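Local coordinates for protein KauB (PDB 6B4R) that probably oxidises a broad range of aldehydes, aminoaldehydes among them, to the corresponding acids with NAD(P)+ as cofactor, at residues G270-I275 and N456-G461; K317-V322 and L407-F412; E324-W329 and P385-G390; G342-V345 and Q349-T352; I357-N362 and A394-R399. All blocks are in the same frame, centred on the assembly; numbering follows the deposited sequence.

Four of the five contacts are buried; interaction 5 is partly buried, with the exposed Lys396 at its margin. Interactions 2 and 3 share helix 315-326 and the neighbouring parallel strands 406-412 and 382-389, their centres about 9 Å apart, and both are aliphatic. Interactions 4 and 5 use opposite ends of helix 347-362: a loop-to-helix contact at its start, a helix-to-helix contact at its finish. Interaction 1 differs in chemistry, with a tyrosine ring, an amide and a serine beside a ligand pocket. It touches interactions 2 and 5, through Ile275, which packs on Phe412 of interaction 2, and through Lys271, bonded to the backbone of Ile397 in interaction 5.

Interaction 1: residues G270-I275 and N456-G461; sequences GKSPNI and NQYDGG. With TOE (2-[2-(2-methoxy-ethoxy)-ethoxy]-ethoxyl), chain H.
Tyr458 reaches from the loop after strand 452-455 to Ser272, just before strand 273-276, and to Asn274 within it. The backbones stay well apart, with the CA atoms of Asn274 and Tyr458 separated by 8.4 Å, and the ring spans the gap. With CG anti to the backbone N (chi1 -155°), the ring is carried from CB toward the strand. CB and CG themselves make no contact, the nearest pair being Tyr458 CG and Asn274 ND2 at 4.8 Å; contact starts one atom further out. There CD1 meets Asn274 OD1 at 4.0 Å, and the next ring atom, CE1, lies 4.0 Å from Asn274 CG. The amide is neither stacked flat on the ring nor perpendicular to it, since the two planes stand 46° apart. At the tip, OH comes within 3.7 Å of Ser272 CB, a van der Waals approach to the methylene. The hydroxyl donates its hydrogen bond to the carbonyl of Thr303, a bond that holds the hydroxyl end of the ring in place. Trp454 adds an edge-to-face ring contact, and Asn274 OD1 accepts a weak hydrogen bond from Trp434 NE1. The residue after the tyrosine, Asp459, turns to the bound polyether, its OD2 lying 3.0 Å from OI' of the ligand. Asp459 and Thr303 both line this pocket, next to Cys302, which is oxidised to 3-sulfinoalanine. The ring thus ties the loop carrying Asp459 to the sheet containing strand 273-276, at a pocket consistent with the substrate site of aldehyde dehydrogenases.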
# COMPACT_ATOMS: atom_id res chain seq x y z
N GLY A 270 -7.83 -15.47 -26.30
CA GLY A 270 -8.86 -14.47 -26.05
C GLY A 270 -9.77 -14.26 -27.24
O GLY A 270 -9.44 -14.61 -28.37
N LYS A 271 -10.93 -13.68 -26.97
CA LYS A 271 -11.88 -13.28 -28.00
C LYS A 271 -12.49 -11.95 -27.57
O LYS A 271 -13.70 -11.85 -27.32
CB LYS A 271 -12.96 -14.34 -28.18
CG LYS A 271 -13.72 -14.25 -29.49
CD LYS A 271 -12.83 -14.56 -30.69
CE LYS A 271 -13.61 -14.50 -31.99
NZ LYS A 271 -12.72 -14.66 -33.17
N SER A 272 -11.65 -10.94 -27.48
CA SER A 272 -12.03 -9.66 -26.89
C SER A 272 -13.12 -8.93 -27.67
O SER A 272 -13.01 -8.74 -28.88
CB SER A 272 -10.80 -8.76 -26.76
OG SER A 272 -9.80 -9.38 -25.97
N PRO A 273 -14.19 -8.53 -26.97
CA PRO A 273 -15.29 -7.78 -27.57
C PRO A 273 -15.02 -6.28 -27.60
O PRO A 273 -14.65 -5.68 -26.59
CB PRO A 273 -16.46 -8.08 -26.63
CG PRO A 273 -15.82 -8.26 -25.30
CD PRO A 273 -14.46 -8.88 -25.56
N ASN A 274 -15.19 -5.68 -28.77
CA ASN A 274 -15.07 -4.23 -28.92
C ASN A 274 -16.46 -3.61 -29.05
O ASN A 274 -17.07 -3.67 -30.11
CB ASN A 274 -14.21 -3.91 -30.15
CG ASN A 274 -13.79 -2.46 -30.21
OD1 ASN A 274 -14.08 -1.67 -29.30
ND2 ASN A 274 -13.09 -2.09 -31.28
N ILE A 275 -16.95 -3.03 -27.96
CA ILE A 275 -18.33 -2.57 -27.87
C ILE A 275 -18.50 -1.08 -28.19
O ILE A 275 -18.00 -0.22 -27.47
CB ILE A 275 -18.93 -2.84 -26.47
CG1 ILE A 275 -18.74 -4.31 -26.09
CG2 ILE A 275 -20.40 -2.44 -26.42
CD1 ILE A 275 -19.14 -4.63 -24.66
N ASN A 456 -13.27 4.34 -24.57
CA ASN A 456 -13.02 5.38 -25.57
C ASN A 456 -11.60 5.34 -26.14
O ASN A 456 -11.02 6.36 -26.50
CB ASN A 456 -13.37 6.77 -25.03
CG ASN A 456 -14.85 6.92 -24.73
OD1 ASN A 456 -15.68 6.23 -25.33
ND2 ASN A 456 -15.18 7.81 -23.81
N GLN A 457 -11.05 4.13 -26.22
CA GLN A 457 -9.74 3.88 -26.81
C GLN A 457 -9.55 2.37 -26.91
O GLN A 457 -10.32 1.61 -26.32
CB GLN A 457 -8.63 4.47 -25.94
CG GLN A 457 -8.54 3.86 -24.55
CD GLN A 457 -7.34 4.35 -23.78
OE1 GLN A 457 -6.24 4.47 -24.33
NE2 GLN A 457 -7.53 4.63 -22.50
N TYR A 458 -8.55 1.94 -27.66
CA TYR A 458 -8.23 0.52 -27.71
C TYR A 458 -6.75 0.28 -27.44
O TYR A 458 -5.91 1.13 -27.74
CB TYR A 458 -8.65 -0.11 -29.04
CG TYR A 458 -8.91 -1.59 -28.91
CD1 TYR A 458 -10.14 -2.06 -28.49
CD2 TYR A 458 -7.91 -2.51 -29.18
CE1 TYR A 458 -10.38 -3.41 -28.35
CE2 TYR A 458 -8.13 -3.87 -29.04
CZ TYR A 458 -9.38 -4.32 -28.63
OH TYR A 458 -9.61 -5.66 -28.48
N ASP A 459 -6.45 -0.88 -26.86
CA ASP A 459 -5.09 -1.29 -26.55
C ASP A 459 -4.40 -0.25 -25.67
O ASP A 459 -3.29 0.19 -25.97
CB ASP A 459 -4.29 -1.55 -27.83
CG ASP A 459 -3.03 -2.37 -27.59
OD1 ASP A 459 -2.94 -3.02 -26.53
OD2 ASP A 459 -2.14 -2.36 -28.46
N GLY A 460 -5.07 0.13 -24.59
CA GLY A 460 -4.54 1.14 -23.68
C GLY A 460 -3.74 0.55 -22.54
O GLY A 460 -3.62 -0.67 -22.42
N GLY A 461 -3.19 1.42 -21.70
CA GLY A 461 -2.41 1.00 -20.55
C GLY A 461 -0.93 0.84 -20.85
O GLY A 461 -0.55 0.19 -21.81
O2' TOE H . -0.10 -11.18 -26.96
CA' TOE H . -0.26 -10.54 -25.69
CB' TOE H . -1.23 -9.37 -25.83
OC' TOE H . -0.51 -8.14 -25.93
CD' TOE H . -1.40 -7.03 -25.96
CE' TOE H . -0.71 -5.80 -25.38
OF' TOE H . 0.25 -5.29 -26.31
CG' TOE H . 0.91 -4.14 -25.79
CH' TOE H . 1.68 -3.44 -26.90
OI' TOE H . 0.76 -3.05 -27.93
CK' TOE H . 1.35 -2.16 -28.86

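Interaction 2: residues K317-V322 and L407-F412; sequences KFLPLV and LSVIEF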
# COMPACT_ATOMS: atom_id res chain seq x y z
N LYS A 317 -24.35 2.96 -40.31
CA LYS A 317 -23.50 4.12 -40.53
C LYS A 317 -22.09 3.91 -39.98
O LYS A 317 -21.15 4.60 -40.37
CB LYS A 317 -24.14 5.37 -39.93
CG LYS A 317 -24.49 5.25 -38.46
CD LYS A 317 -25.66 6.15 -38.10
CE LYS A 317 -26.93 5.73 -38.82
NZ LYS A 317 -27.25 4.29 -38.60
N PHE A 318 -21.95 2.95 -39.07
CA PHE A 318 -20.66 2.68 -38.44
C PHE A 318 -19.84 1.68 -39.25
O PHE A 318 -18.62 1.83 -39.39
CB PHE A 318 -20.85 2.18 -37.01
CG PHE A 318 -19.56 1.92 -36.27
CD1 PHE A 318 -18.77 2.97 -35.86
CD2 PHE A 318 -19.16 0.63 -36.00
CE1 PHE A 318 -17.58 2.74 -35.18
CE2 PHE A 318 -17.98 0.38 -35.32
CZ PHE A 318 -17.19 1.44 -34.91
N LEU A 319 -20.51 0.66 -39.78
CA LEU A 319 -19.85 -0.37 -40.58
C LEU A 319 -19.10 0.16 -41.82
O LEU A 319 -17.97 -0.26 -42.08
CB LEU A 319 -20.82 -1.49 -40.97
CG LEU A 319 -20.21 -2.65 -41.76
CD1 LEU A 319 -19.08 -3.29 -40.98
CD2 LEU A 319 -21.27 -3.68 -42.12
N PRO A 320 -19.73 1.07 -42.60
CA PRO A 320 -18.99 1.60 -43.75
C PRO A 320 -17.72 2.36 -43.35
O PRO A 320 -16.75 2.39 -44.11
CB PRO A 320 -19.99 2.57 -44.40
CG PRO A 320 -21.32 2.06 -43.99
CD PRO A 320 -21.12 1.55 -42.59
N LEU A 321 -17.74 2.96 -42.16
CA LEU A 321 -16.57 3.69 -41.66
C LEU A 321 -15.44 2.73 -41.31
O LEU A 321 -14.27 3.05 -41.49
CB LEU A 321 -16.95 4.53 -40.45
CG LEU A 321 -18.00 5.62 -40.67
CD1 LEU A 321 -18.43 6.24 -39.35
CD2 LEU A 321 -17.46 6.69 -41.61
N VAL A 322 -15.81 1.56 -40.80
CA VAL A 322 -14.83 0.53 -40.44
C VAL A 322 -14.21 -0.09 -41.68
O VAL A 322 -13.00 -0.31 -41.74
CB VAL A 322 -15.47 -0.58 -39.58
CG1 VAL A 322 -14.44 -1.65 -39.24
CG2 VAL A 322 -16.07 0.00 -38.31
N LEU A 407 -12.29 -10.17 -38.60
CA LEU A 407 -13.19 -9.48 -37.68
C LEU A 407 -14.63 -9.99 -37.78
O LEU A 407 -15.15 -10.21 -38.87
CB LEU A 407 -13.15 -7.97 -37.94
CG LEU A 407 -14.11 -7.09 -37.14
CD1 LEU A 407 -13.86 -7.21 -35.65
CD2 LEU A 407 -14.01 -5.65 -37.59
N SER A 408 -15.27 -10.16 -36.62
CA SER A 408 -16.67 -10.57 -36.56
C SER A 408 -17.54 -9.42 -36.08
O SER A 408 -17.36 -8.92 -34.97
CB SER A 408 -16.84 -11.78 -35.63
OG SER A 408 -16.12 -12.91 -36.11
N VAL A 409 -18.49 -9.01 -36.91
CA VAL A 409 -19.39 -7.92 -36.55
C VAL A 409 -20.70 -8.45 -35.98
O VAL A 409 -21.44 -9.17 -36.65
CB VAL A 409 -19.68 -6.99 -37.75
CG1 VAL A 409 -20.58 -5.84 -37.32
CG2 VAL A 409 -18.38 -6.47 -38.33
N ILE A 410 -20.96 -8.10 -34.72
CA ILE A 410 -22.14 -8.60 -34.01
C ILE A 410 -22.99 -7.44 -33.52
O ILE A 410 -22.48 -6.49 -32.93
CB ILE A 410 -21.73 -9.50 -32.83
CG1 ILE A 410 -20.78 -10.60 -33.30
CG2 ILE A 410 -22.96 -10.09 -32.16
CD1 ILE A 410 -20.14 -11.39 -32.18
N GLU A 411 -24.29 -7.53 -33.76
CA GLU A 411 -25.21 -6.46 -33.38
C GLU A 411 -25.85 -6.73 -32.02
O GLU A 411 -26.12 -7.88 -31.66
CB GLU A 411 -26.31 -6.31 -34.44
CG GLU A 411 -25.79 -5.98 -35.83
CD GLU A 411 -26.90 -5.93 -36.86
OE1 GLU A 411 -28.08 -6.07 -36.47
OE2 GLU A 411 -26.59 -5.77 -38.06
N PHE A 412 -26.08 -5.66 -31.27
CA PHE A 412 -26.82 -5.75 -30.02
C PHE A 412 -27.86 -4.63 -29.93
O PHE A 412 -27.70 -3.58 -30.54
CB PHE A 412 -25.89 -5.72 -28.80
CG PHE A 412 -25.11 -4.44 -28.64
CD1 PHE A 412 -23.82 -4.33 -29.11
CD2 PHE A 412 -25.68 -3.35 -27.99
CE1 PHE A 412 -23.10 -3.16 -28.95
CE2 PHE A 412 -24.97 -2.18 -27.83
CZ PHE A 412 -23.68 -2.08 -28.31
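Leu319 and Val409 mark the closest approach of the two backbones, their CA atoms 8.6 Å apart, a spacing that leaves room for one layer of side chains between helix 317-322 and strand 407-412. The helix is kinked at Pro320, where the nitrogens of residues 320 and 321 lack normal bonds to the turn before; regular bonding returns with Val322 N to Phe318 O at 3.2 Å. No hydrogen bond crosses the contact, which is wholly aliphatic. Leu319 CD1 meets Val409 CG2 at 4.2 Å, the two side chains slanting past each other. This is the helix-on-sheet layering of the alpha/beta catalytic domain in aldehyde dehydrogenases: helix 315-326 follows strand 307-311 and covers the adjacent parallel strand 406-412. One helical turn on from Leu319, Val322 CG1 touches Leu407 CD2 at 4.3 Å, and the two-residue step from Val409 to Leu407 keeps both strand residues on the helix-facing side. The valine also serves its own helix, its CG2 lying 3.6 Å above one face of the Phe318 ring, toward the rim. Leu319 and Val322 reach as far as Asp389 and Ile387 of strand 382-389.

Interaction 3: residues E324-W329 and P385-G390; sequences EALKGW and PTIFDG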
# COMPACT_ATOMS: atom_id res chain seq x y z
N GLU A 324 -13.92 1.29 -44.62
CA GLU A 324 -13.06 2.30 -45.22
C GLU A 324 -11.72 2.39 -44.48
O GLU A 324 -10.66 2.45 -45.10
CB GLU A 324 -13.75 3.66 -45.22
CG GLU A 324 -12.91 4.79 -45.81
CD GLU A 324 -12.63 4.61 -47.30
OE1 GLU A 324 -13.47 3.99 -47.99
OE2 GLU A 324 -11.58 5.08 -47.77
N ALA A 325 -11.79 2.39 -43.15
CA ALA A 325 -10.59 2.50 -42.32
C ALA A 325 -9.68 1.29 -42.47
O ALA A 325 -8.47 1.39 -42.24
CB ALA A 325 -10.98 2.71 -40.86
N LEU A 326 -10.25 0.16 -42.85
CA LEU A 326 -9.48 -1.08 -42.98
C LEU A 326 -8.59 -1.04 -44.21
O LEU A 326 -7.56 -1.72 -44.26
CB LEU A 326 -10.41 -2.29 -43.04
CG LEU A 326 -9.70 -3.64 -42.85
CD1 LEU A 326 -9.26 -3.82 -41.41
CD2 LEU A 326 -10.58 -4.79 -43.30
N LYS A 327 -8.98 -0.23 -45.19
CA LYS A 327 -8.21 -0.10 -46.43
C LYS A 327 -6.81 0.45 -46.18
O LYS A 327 -5.88 0.15 -46.93
CB LYS A 327 -8.95 0.82 -47.41
CG LYS A 327 -10.31 0.30 -47.85
CD LYS A 327 -10.96 1.27 -48.83
CE LYS A 327 -12.30 0.74 -49.32
NZ LYS A 327 -12.92 1.67 -50.30
N GLY A 328 -6.66 1.24 -45.12
CA GLY A 328 -5.37 1.80 -44.77
C GLY A 328 -4.38 0.75 -44.30
O GLY A 328 -3.18 1.00 -44.25
N TRP A 329 -4.89 -0.43 -43.96
CA TRP A 329 -4.04 -1.53 -43.52
C TRP A 329 -3.80 -2.52 -44.66
O TRP A 329 -4.63 -3.40 -44.91
CB TRP A 329 -4.66 -2.24 -42.31
CG TRP A 329 -4.85 -1.34 -41.13
CD1 TRP A 329 -5.89 -0.49 -40.89
CD2 TRP A 329 -3.96 -1.19 -40.01
NE1 TRP A 329 -5.71 0.17 -39.70
CE2 TRP A 329 -4.53 -0.24 -39.14
CE3 TRP A 329 -2.74 -1.78 -39.67
CZ2 TRP A 329 -3.92 0.14 -37.95
CZ3 TRP A 329 -2.13 -1.40 -38.48
CH2 TRP A 329 -2.72 -0.45 -37.64
N PRO A 385 -6.61 -8.41 -44.37
CA PRO A 385 -7.50 -8.12 -43.24
C PRO A 385 -8.95 -8.38 -43.64
O PRO A 385 -9.43 -7.82 -44.63
CB PRO A 385 -7.27 -6.63 -42.99
CG PRO A 385 -5.87 -6.39 -43.47
CD PRO A 385 -5.71 -7.28 -44.67
N THR A 386 -9.65 -9.21 -42.87
CA THR A 386 -10.96 -9.71 -43.28
C THR A 386 -12.08 -9.32 -42.30
O THR A 386 -11.92 -9.45 -41.09
CB THR A 386 -10.93 -11.25 -43.42
OG1 THR A 386 -9.92 -11.62 -44.37
CG2 THR A 386 -12.27 -11.78 -43.87
N ILE A 387 -13.20 -8.86 -42.85
CA ILE A 387 -14.37 -8.55 -42.03
C ILE A 387 -15.58 -9.38 -42.45
O ILE A 387 -15.97 -9.38 -43.61
CB ILE A 387 -14.75 -7.06 -42.12
CG1 ILE A 387 -13.58 -6.17 -41.73
CG2 ILE A 387 -15.96 -6.77 -41.23
CD1 ILE A 387 -13.88 -4.69 -41.82
N PHE A 388 -16.18 -10.07 -41.48
CA PHE A 388 -17.44 -10.77 -41.70
C PHE A 388 -18.59 -10.03 -41.03
O PHE A 388 -18.53 -9.73 -39.84
CB PHE A 388 -17.38 -12.20 -41.17
CG PHE A 388 -16.82 -13.19 -42.14
CD1 PHE A 388 -17.60 -13.69 -43.17
CD2 PHE A 388 -15.51 -13.64 -42.03
CE1 PHE A 388 -17.09 -14.61 -44.07
CE2 PHE A 388 -14.99 -14.56 -42.93
CZ PHE A 388 -15.79 -15.04 -43.95
N ASP A 389 -19.63 -9.74 -41.80
CA ASP A 389 -20.81 -9.07 -41.27
C ASP A 389 -21.92 -10.09 -40.98
O ASP A 389 -21.89 -11.21 -41.49
CB ASP A 389 -21.31 -8.00 -42.25
CG ASP A 389 -22.42 -7.15 -41.67
OD1 ASP A 389 -22.56 -7.12 -40.43
OD2 ASP A 389 -23.15 -6.51 -42.46
N GLY A 390 -22.89 -9.69 -40.16
CA GLY A 390 -24.03 -10.54 -39.86
C GLY A 390 -23.64 -11.78 -39.07
O GLY A 390 -24.15 -12.87 -39.32
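Leu326, late in helix 315-326, begins a type I beta turn that runs to Trp329, and both residues pack against strand 382-389 in the alpha/beta core. The turn is documented by its backbone bond, Trp329 N to Leu326 O at 3.0 Å. With CG anti to the backbone N (chi1 -167°), Leu326 sends both its methyls to the strand. CD1 and CD2 straddle Pro385 CB, each 3.8 Å from it, the two side chains passing at a slant. CD2 in addition meets Ile387 tip to tip, its distance to Ile387 CD1 being 3.6 Å; it also lies against the carbonyl, 3.5 Å from Pro385 O. The far corner of the proline faces the turn, with Pro385 CG 3.5 Å from Trp329 O. Trp329 approaches mainly through its backbone and CB, since its indole leads away from the strand; Leu326 O lies at the edge of that indole, in its plane. At the other end of the strand, Asp389 OD2 forms a salt bridge with Lys315 at the head of the same helix. Strand and helix are therefore tied both by apolar contacts and by an ion pair. Around them, Ala291 of helix 283-295 and Ala369 of strand 366-369 also touch Leu326, while Ile387 packs on Val409 of the parallel neighbour, strand 406-412.

Interaction 4: residues G342-V345 and Q349-T352; sequences GALV and QMNT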
# COMPACT_ATOMS: atom_id res chain seq x y z
N GLY A 342 2.18 -6.95 -41.99
CA GLY A 342 3.19 -7.87 -42.48
C GLY A 342 2.66 -9.24 -42.86
O GLY A 342 1.55 -9.37 -43.37
N ALA A 343 3.46 -10.27 -42.60
CA ALA A 343 3.11 -11.64 -42.95
C ALA A 343 2.69 -12.43 -41.72
O ALA A 343 3.06 -12.10 -40.60
CB ALA A 343 4.29 -12.32 -43.63
N LEU A 344 1.90 -13.48 -41.94
CA LEU A 344 1.58 -14.43 -40.89
C LEU A 344 2.82 -15.25 -40.58
O LEU A 344 3.69 -15.38 -41.44
CB LEU A 344 0.42 -15.33 -41.31
CG LEU A 344 -0.90 -14.62 -41.60
CD1 LEU A 344 -2.00 -15.61 -41.94
CD2 LEU A 344 -1.31 -13.76 -40.41
N VAL A 345 2.91 -15.80 -39.38
CA VAL A 345 4.15 -16.41 -38.90
C VAL A 345 4.66 -17.59 -39.76
O VAL A 345 5.86 -17.73 -39.97
CB VAL A 345 4.05 -16.82 -37.40
CG1 VAL A 345 3.01 -17.91 -37.20
CG2 VAL A 345 5.42 -17.24 -36.87
N GLN A 349 -0.08 -21.46 -39.84
CA GLN A 349 -0.92 -20.41 -39.30
C GLN A 349 -1.80 -19.83 -40.40
O GLN A 349 -2.97 -19.51 -40.17
CB GLN A 349 -0.06 -19.31 -38.67
CG GLN A 349 -0.86 -18.21 -37.98
CD GLN A 349 -1.58 -18.70 -36.73
OE1 GLN A 349 -1.12 -19.64 -36.07
NE2 GLN A 349 -2.70 -18.07 -36.41
N MET A 350 -1.23 -19.69 -41.60
CA MET A 350 -1.97 -19.18 -42.74
C MET A 350 -3.15 -20.08 -43.10
O MET A 350 -4.26 -19.60 -43.32
CB MET A 350 -1.05 -19.02 -43.95
CG MET A 350 -1.72 -18.38 -45.15
SD MET A 350 -0.71 -18.42 -46.65
CE MET A 350 -0.52 -20.19 -46.87
N ASN A 351 -2.89 -21.38 -43.16
CA ASN A 351 -3.92 -22.37 -43.47
C ASN A 351 -5.04 -22.36 -42.44
O ASN A 351 -6.21 -22.52 -42.78
CB ASN A 351 -3.32 -23.77 -43.58
CG ASN A 351 -2.37 -23.90 -44.75
OD1 ASN A 351 -2.51 -23.22 -45.76
ND2 ASN A 351 -1.39 -24.79 -44.61
N THR A 352 -4.67 -22.18 -41.18
CA THR A 352 -5.64 -22.09 -40.10
C THR A 352 -6.53 -20.86 -40.28
O THR A 352 -7.76 -20.94 -40.15
CB THR A 352 -4.95 -22.04 -38.73
OG1 THR A 352 -4.31 -23.30 -38.49
CG2 THR A 352 -5.95 -21.76 -37.63
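Gln349 brings the one flat group among the touching side chains, a carboxamide, yet Val345 packs on its aliphatic stem and leaves the amide alone: no amide atom comes within 4.2 Å of segment 342-345, whether over a face or at an edge. The contact is local, the loop that leads into helix 347-362 packing back on the first turns of that helix. Geometry bears this out, since the CA atoms of Leu344 and Met350 are only 6.2 Å apart. A bend at chi2 (68°) turns the Gln349 amide away, and its NE2 gives a weak hydrogen bond to the carbonyl of Phe403. Asp346, immediately before the helix, accepts a hydrogen bond from Gln349 N through its OD2. Val345 CG1 touches Gln349 CB at 3.7 Å and CG at 4.0 Å, the two chains passing at a slant, and Trp167 lies against both residues. Leu344 and Met350 meet differently, at about a right angle. In the methionine, chi1 and chi2, both near 180°, carry the sulfur away from the loop; the side chain also packs on Thr381 and Val383. The loop is held by polar bonds of its own: Val345 N to Glu300 OE2 and Leu344 O with Thr381 OG1. The leucine thus presses on the helix backbone rather than on the thioether, with CD1 3.7 Å from Met350 CA and 4.1 Å from Met350 CB.

Interaction 5: residues I357-N362 and A394-R399; sequences IEAGHN and AMKIAR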
# COMPACT_ATOMS: atom_id res chain seq x y z
N ILE A 357 -11.75 -18.59 -42.28
CA ILE A 357 -12.46 -17.75 -43.25
C ILE A 357 -13.51 -18.56 -44.01
O ILE A 357 -14.64 -18.11 -44.20
CB ILE A 357 -11.49 -17.09 -44.25
CG1 ILE A 357 -10.60 -16.06 -43.54
CG2 ILE A 357 -12.25 -16.43 -45.39
CD1 ILE A 357 -9.60 -15.39 -44.45
N GLU A 358 -13.13 -19.76 -44.43
CA GLU A 358 -14.05 -20.66 -45.10
C GLU A 358 -15.20 -21.03 -44.16
O GLU A 358 -16.36 -21.12 -44.58
CB GLU A 358 -13.33 -21.92 -45.56
CG GLU A 358 -14.20 -22.90 -46.32
CD GLU A 358 -13.45 -24.16 -46.72
OE1 GLU A 358 -12.25 -24.27 -46.38
OE2 GLU A 358 -14.06 -25.03 -47.38
N ALA A 359 -14.87 -21.23 -42.89
CA ALA A 359 -15.86 -21.54 -41.87
C ALA A 359 -16.83 -20.37 -41.67
O ALA A 359 -17.99 -20.57 -41.31
CB ALA A 359 -15.18 -21.89 -40.55
N GLY A 360 -16.35 -19.16 -41.92
CA GLY A 360 -17.18 -17.98 -41.83
C GLY A 360 -18.27 -17.99 -42.87
O GLY A 360 -19.42 -17.62 -42.60
N HIS A 361 -17.92 -18.41 -44.08
CA HIS A 361 -18.88 -18.53 -45.17
C HIS A 361 -19.90 -19.62 -44.85
O HIS A 361 -21.10 -19.44 -45.08
CB HIS A 361 -18.17 -18.87 -46.48
CG HIS A 361 -17.26 -17.79 -46.97
ND1 HIS A 361 -17.72 -16.64 -47.57
CD2 HIS A 361 -15.90 -17.70 -46.97
CE1 HIS A 361 -16.69 -15.87 -47.90
NE2 HIS A 361 -15.58 -16.50 -47.55
N ASN A 362 -19.41 -20.73 -44.32
CA ASN A 362 -20.25 -21.88 -43.99
C ASN A 362 -21.24 -21.61 -42.86
O ASN A 362 -22.34 -22.16 -42.84
CB ASN A 362 -19.39 -23.10 -43.65
CG ASN A 362 -18.43 -23.47 -44.77
OD1 ASN A 362 -18.66 -23.14 -45.94
ND2 ASN A 362 -17.36 -24.16 -44.43
N ALA A 394 -22.73 -17.27 -31.74
CA ALA A 394 -22.79 -18.73 -31.67
C ALA A 394 -21.99 -19.36 -32.80
O ALA A 394 -21.63 -20.53 -32.74
CB ALA A 394 -24.24 -19.19 -31.72
N MET A 395 -21.71 -18.56 -33.82
CA MET A 395 -20.93 -19.02 -34.96
C MET A 395 -19.50 -19.38 -34.55
O MET A 395 -19.01 -18.92 -33.52
CB MET A 395 -20.90 -17.96 -36.06
CG MET A 395 -22.26 -17.67 -36.67
SD MET A 395 -22.19 -16.42 -37.97
CE MET A 395 -23.90 -16.36 -38.49
N LYS A 396 -18.85 -20.22 -35.36
CA LYS A 396 -17.52 -20.71 -35.04
C LYS A 396 -16.48 -19.59 -35.01
O LYS A 396 -15.60 -19.57 -34.15
CB LYS A 396 -17.10 -21.80 -36.03
CG LYS A 396 -15.78 -22.47 -35.70
CD LYS A 396 -15.37 -23.46 -36.78
CE LYS A 396 -14.09 -24.19 -36.39
NZ LYS A 396 -13.58 -25.05 -37.50
N ILE A 397 -16.59 -18.65 -35.95
CA ILE A 397 -15.63 -17.56 -36.05
C ILE A 397 -15.83 -16.50 -34.96
O ILE A 397 -15.02 -15.58 -34.83
CB ILE A 397 -15.71 -16.87 -37.43
CG1 ILE A 397 -17.10 -16.26 -37.65
CG2 ILE A 397 -15.37 -17.84 -38.54
CD1 ILE A 397 -17.21 -15.48 -38.94
N ALA A 398 -16.90 -16.64 -34.19
CA ALA A 398 -17.21 -15.68 -33.14
C ALA A 398 -16.81 -16.19 -31.76
O ALA A 398 -16.56 -15.41 -30.84
CB ALA A 398 -18.69 -15.32 -33.16
N ARG A 399 -16.75 -17.51 -31.61
CA ARG A 399 -16.45 -18.12 -30.32
C ARG A 399 -15.01 -18.61 -30.22
O ARG A 399 -14.45 -18.69 -29.13
CB ARG A 399 -17.42 -19.26 -30.03
CG ARG A 399 -18.88 -18.85 -30.07
CD ARG A 399 -19.76 -19.86 -29.35
NE ARG A 399 -19.39 -19.98 -27.94
CZ ARG A 399 -19.86 -19.18 -26.98
NH1 ARG A 399 -20.71 -18.21 -27.28
NH2 ARG A 399 -19.47 -19.36 -25.73
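Ile397 sets both its methyls against the backbone of Gly360, where the helices come close enough for the CA atoms of these residues to stand 6.0 Å apart. The CG2 methyl lies 3.8 Å from Gly360 N, and the longer arm ends with CD1 3.8 Å from Gly360 CA. The chi1 of 61° makes this two-pronged approach possible, placing CG1 between the backbone N and the carbonyl carbon while CG2 is left anti to that carbon. Gly360 presents bare backbone, and the isoleucine takes the place beside it. The contact joins the end of helix 347-362 to the short helix 396-399, two elements separated in sequence by the strands 366-369, 373-374 and 382-389 of the alpha/beta domain. Lys396 also starts toward the longer helix, and its extended chain runs past Ala359, with CD 4.1 Å from Ala359 CB. Its touching part is methylene only, and it forms the exposed margin, whereas Ile397 faces inward to Phe388. Met395 holds the N-cap position of the short helix, and the next amide, Lys396 N, is hydrogen-bonded to Asp363 OD2, just beyond the longer helix. The carbonyl of Ile397 receives Lys271 NZ and, weakly, Ser408 OG.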